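Local structure of probable chitinase (Chromobacterium violaceum, 5JH8) at residues 74-79 against 109-114. The protein probably binds chitin and is likely to hydrolyse its glycosidic bonds as a family 18 glycoside hydrolase. Numbering follows the deposited sequence.
With HIS (histidine), chain F.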
loop_
_atom_site.group_PDB
_atom_site.type_symbol
_atom_site.label_atom_id
_atom_site.label_comp_id
_atom_site.label_asym_id
_atom_site.label_seq_id
_atom_site.Cartn_x
_atom_site.Cartn_y
_atom_site.Cartn_z
ATOM N N GLY A 74 -7.884 13.307 11.130
ATOM C CA GLY A 74 -6.929 12.296 10.764
ATOM C C GLY A 74 -7.495 10.900 10.697
ATOM O O GLY A 74 -6.716 9.942 10.643
ATOM N N ASN A 75 -8.820 10.748 10.695
ATOM C CA ASN A 75 -9.462 9.440 10.679
ATOM C C ASN A 75 -9.981 9.084 9.297
ATOM O O ASN A 75 -10.503 9.939 8.577
ATOM C CB ASN A 75 -10.661 9.410 11.623
ATOM C CG ASN A 75 -10.261 9.509 13.069
ATOM O OD1 ASN A 75 -9.266 8.920 13.488
ATOM N ND2 ASN A 75 -11.026 10.267 13.839
ATOM N N TRP A 76 -9.851 7.809 8.940
ATOM C CA TRP A 76 -10.522 7.313 7.750
ATOM C C TRP A 76 -12.015 7.564 7.877
ATOM O O TRP A 76 -12.599 7.339 8.937
ATOM C CB TRP A 76 -10.274 5.814 7.580
ATOM C CG TRP A 76 -8.869 5.453 7.292
ATOM C CD1 TRP A 76 -7.997 4.829 8.129
ATOM C CD2 TRP A 76 -8.159 5.682 6.067
ATOM N NE1 TRP A 76 -6.789 4.655 7.504
ATOM C CE2 TRP A 76 -6.864 5.166 6.235
ATOM C CE3 TRP A 76 -8.495 6.273 4.843
ATOM C CZ2 TRP A 76 -5.911 5.216 5.229
ATOM C CZ3 TRP A 76 -7.534 6.305 3.835
ATOM C CH2 TRP A 76 -6.267 5.794 4.046
ATOM N N SER A 77 -12.631 8.021 6.789
ATOM C CA SER A 77 -14.029 8.439 6.816
ATOM C C SER A 77 -14.859 7.709 5.764
ATOM O O SER A 77 -14.792 8.028 4.569
ATOM C CB SER A 77 -14.127 9.940 6.614
ATOM O OG SER A 77 -15.477 10.310 6.455
ATOM N N ALA A 78 -15.690 6.774 6.222
ATOM C CA ALA A 78 -16.660 6.159 5.329
ATOM C C ALA A 78 -17.602 7.201 4.744
ATOM O O ALA A 78 -18.017 7.085 3.586
ATOM C CB ALA A 78 -17.460 5.095 6.085
ATOM N N ASP A 79 -17.937 8.236 5.521
ATOM C CA ASP A 79 -18.846 9.275 5.039
ATOM C C ASP A 79 -18.250 10.048 3.864
ATOM O O ASP A 79 -18.961 10.366 2.904
ATOM C CB ASP A 79 -19.211 10.233 6.172
ATOM C CG ASP A 79 -20.174 9.622 7.183
ATOM O OD1 ASP A 79 -20.791 8.574 6.881
ATOM O OD2 ASP A 79 -20.321 10.199 8.280
ATOM N N ASN A 109 -3.661 7.996 -7.545
ATOM C CA ASN A 109 -3.834 6.805 -6.715
ATOM C C ASN A 109 -4.954 7.114 -5.721
ATOM O O ASN A 109 -4.762 7.899 -4.788
ATOM C CB ASN A 109 -2.508 6.477 -6.016
ATOM C CG ASN A 109 -2.547 5.322 -4.995
ATOM O OD1 ASN A 109 -1.634 5.245 -4.185
ATOM N ND2 ASN A 109 -3.531 4.442 -5.045
ATOM N N VAL A 110 -6.134 6.530 -5.934
ATOM C CA VAL A 110 -7.224 6.609 -4.961
ATOM C C VAL A 110 -6.906 5.635 -3.834
ATOM O O VAL A 110 -6.773 4.430 -4.067
ATOM C CB VAL A 110 -8.572 6.283 -5.611
ATOM C CG1 VAL A 110 -9.639 6.123 -4.510
ATOM C CG2 VAL A 110 -8.974 7.373 -6.606
ATOM N N ASP A 111 -6.764 6.167 -2.620
ATOM C CA ASP A 111 -6.519 5.366 -1.418
ATOM C C ASP A 111 -7.695 5.625 -0.491
ATOM O O ASP A 111 -7.606 6.418 0.452
ATOM C CB ASP A 111 -5.193 5.726 -0.778
ATOM C CG ASP A 111 -4.876 4.838 0.401
ATOM O OD1 ASP A 111 -5.613 3.854 0.623
ATOM O OD2 ASP A 111 -3.900 5.107 1.122
ATOM N N PHE A 112 -8.831 5.007 -0.808
ATOM C CA PHE A 112 -10.035 5.130 0.011
ATOM C C PHE A 112 -10.169 3.869 0.855
ATOM O O PHE A 112 -10.382 2.776 0.318
ATOM C CB PHE A 112 -11.300 5.308 -0.828
ATOM C CG PHE A 112 -11.525 6.708 -1.350
ATOM C CD1 PHE A 112 -10.522 7.680 -1.387
ATOM C CD2 PHE A 112 -12.765 7.024 -1.842
ATOM C CE1 PHE A 112 -10.779 8.931 -1.913
ATOM C CE2 PHE A 112 -13.025 8.256 -2.347
ATOM C CZ PHE A 112 -12.038 9.216 -2.381
ATOM N N GLU A 113 -10.006 4.028 2.162
ATOM C CA GLU A 113 -10.069 2.918 3.088
ATOM C C GLU A 113 -11.288 3.118 3.982
ATOM O O GLU A 113 -11.838 4.221 4.106
ATOM C CB GLU A 113 -8.753 2.803 3.862
ATOM C CG GLU A 113 -7.584 2.671 2.883
ATOM C CD GLU A 113 -6.243 2.349 3.504
ATOM O OE1 GLU A 113 -6.183 1.795 4.616
ATOM O OE2 GLU A 113 -5.226 2.663 2.843
ATOM N N ALA A 114 -11.768 2.017 4.559
ATOM C CA ALA A 114 -12.994 2.031 5.343
ATOM C C ALA A 114 -14.206 2.390 4.486
ATOM O O ALA A 114 -15.205 2.921 4.995
ATOM C CB ALA A 114 -12.877 2.950 6.562
HETATM N N HIS F . -1.719 2.527 6.029
HETATM C CA HIS F . -1.548 3.794 5.326
HETATM C C HIS F . -1.994 4.944 6.219
HETATM O O HIS F . -2.787 4.772 7.154
HETATM C CB HIS F . -2.328 3.790 4.009
HETATM C CG HIS F . -1.751 2.880 2.966
HETATM N ND1 HIS F . -2.072 2.984 1.630
HETATM C CD2 HIS F . -0.890 1.839 3.065
HETATM C CE1 HIS F . -1.415 2.065 0.948
HETATM N NE2 HIS F . -0.708 1.340 1.797
HETATM O OXT HIS F . -1.554 6.078 6.020
#
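W76 lies against E113, the last residue of the family 18 DxxDxDxE signature, where strand 107-111 runs into the following loop. In 109-113, its D-x-D-x-E end, N109 replaces the first acid; D111 and E113 keep the others. The pair illustrates how an aromatic ring can line an acidic pocket without hydrogen-bonding to it. E113 CB sits 3.5 Å from the centroid of the six-membered ring of W76, only 8° off its normal, a CH-pi contact over one face. From there the extended chain of E113 runs beneath the ring, bringing CD within 3.4 Å of W76 CZ2, with carboxylate and ring planes 18° apart. The ring edge is met by D111 O, 3.4 Å from W76 CZ3. In D111, CG is anti to the backbone N (chi1 -176°), which carries the carboxylate to the bound histidine, whose ND1 donates a 2.8 Å hydrogen bond to D111 OD2. D111 OD1 lies 2.5 Å from E113 OE2. A78 CB rests 3.3 Å from A114 O, and N69 ties the two segments by hydrogen bonds to S77 O and E113 O. In this pocket W76 lies beside signature acids typical of the C-terminal mouth of a family 18 TIM barrel.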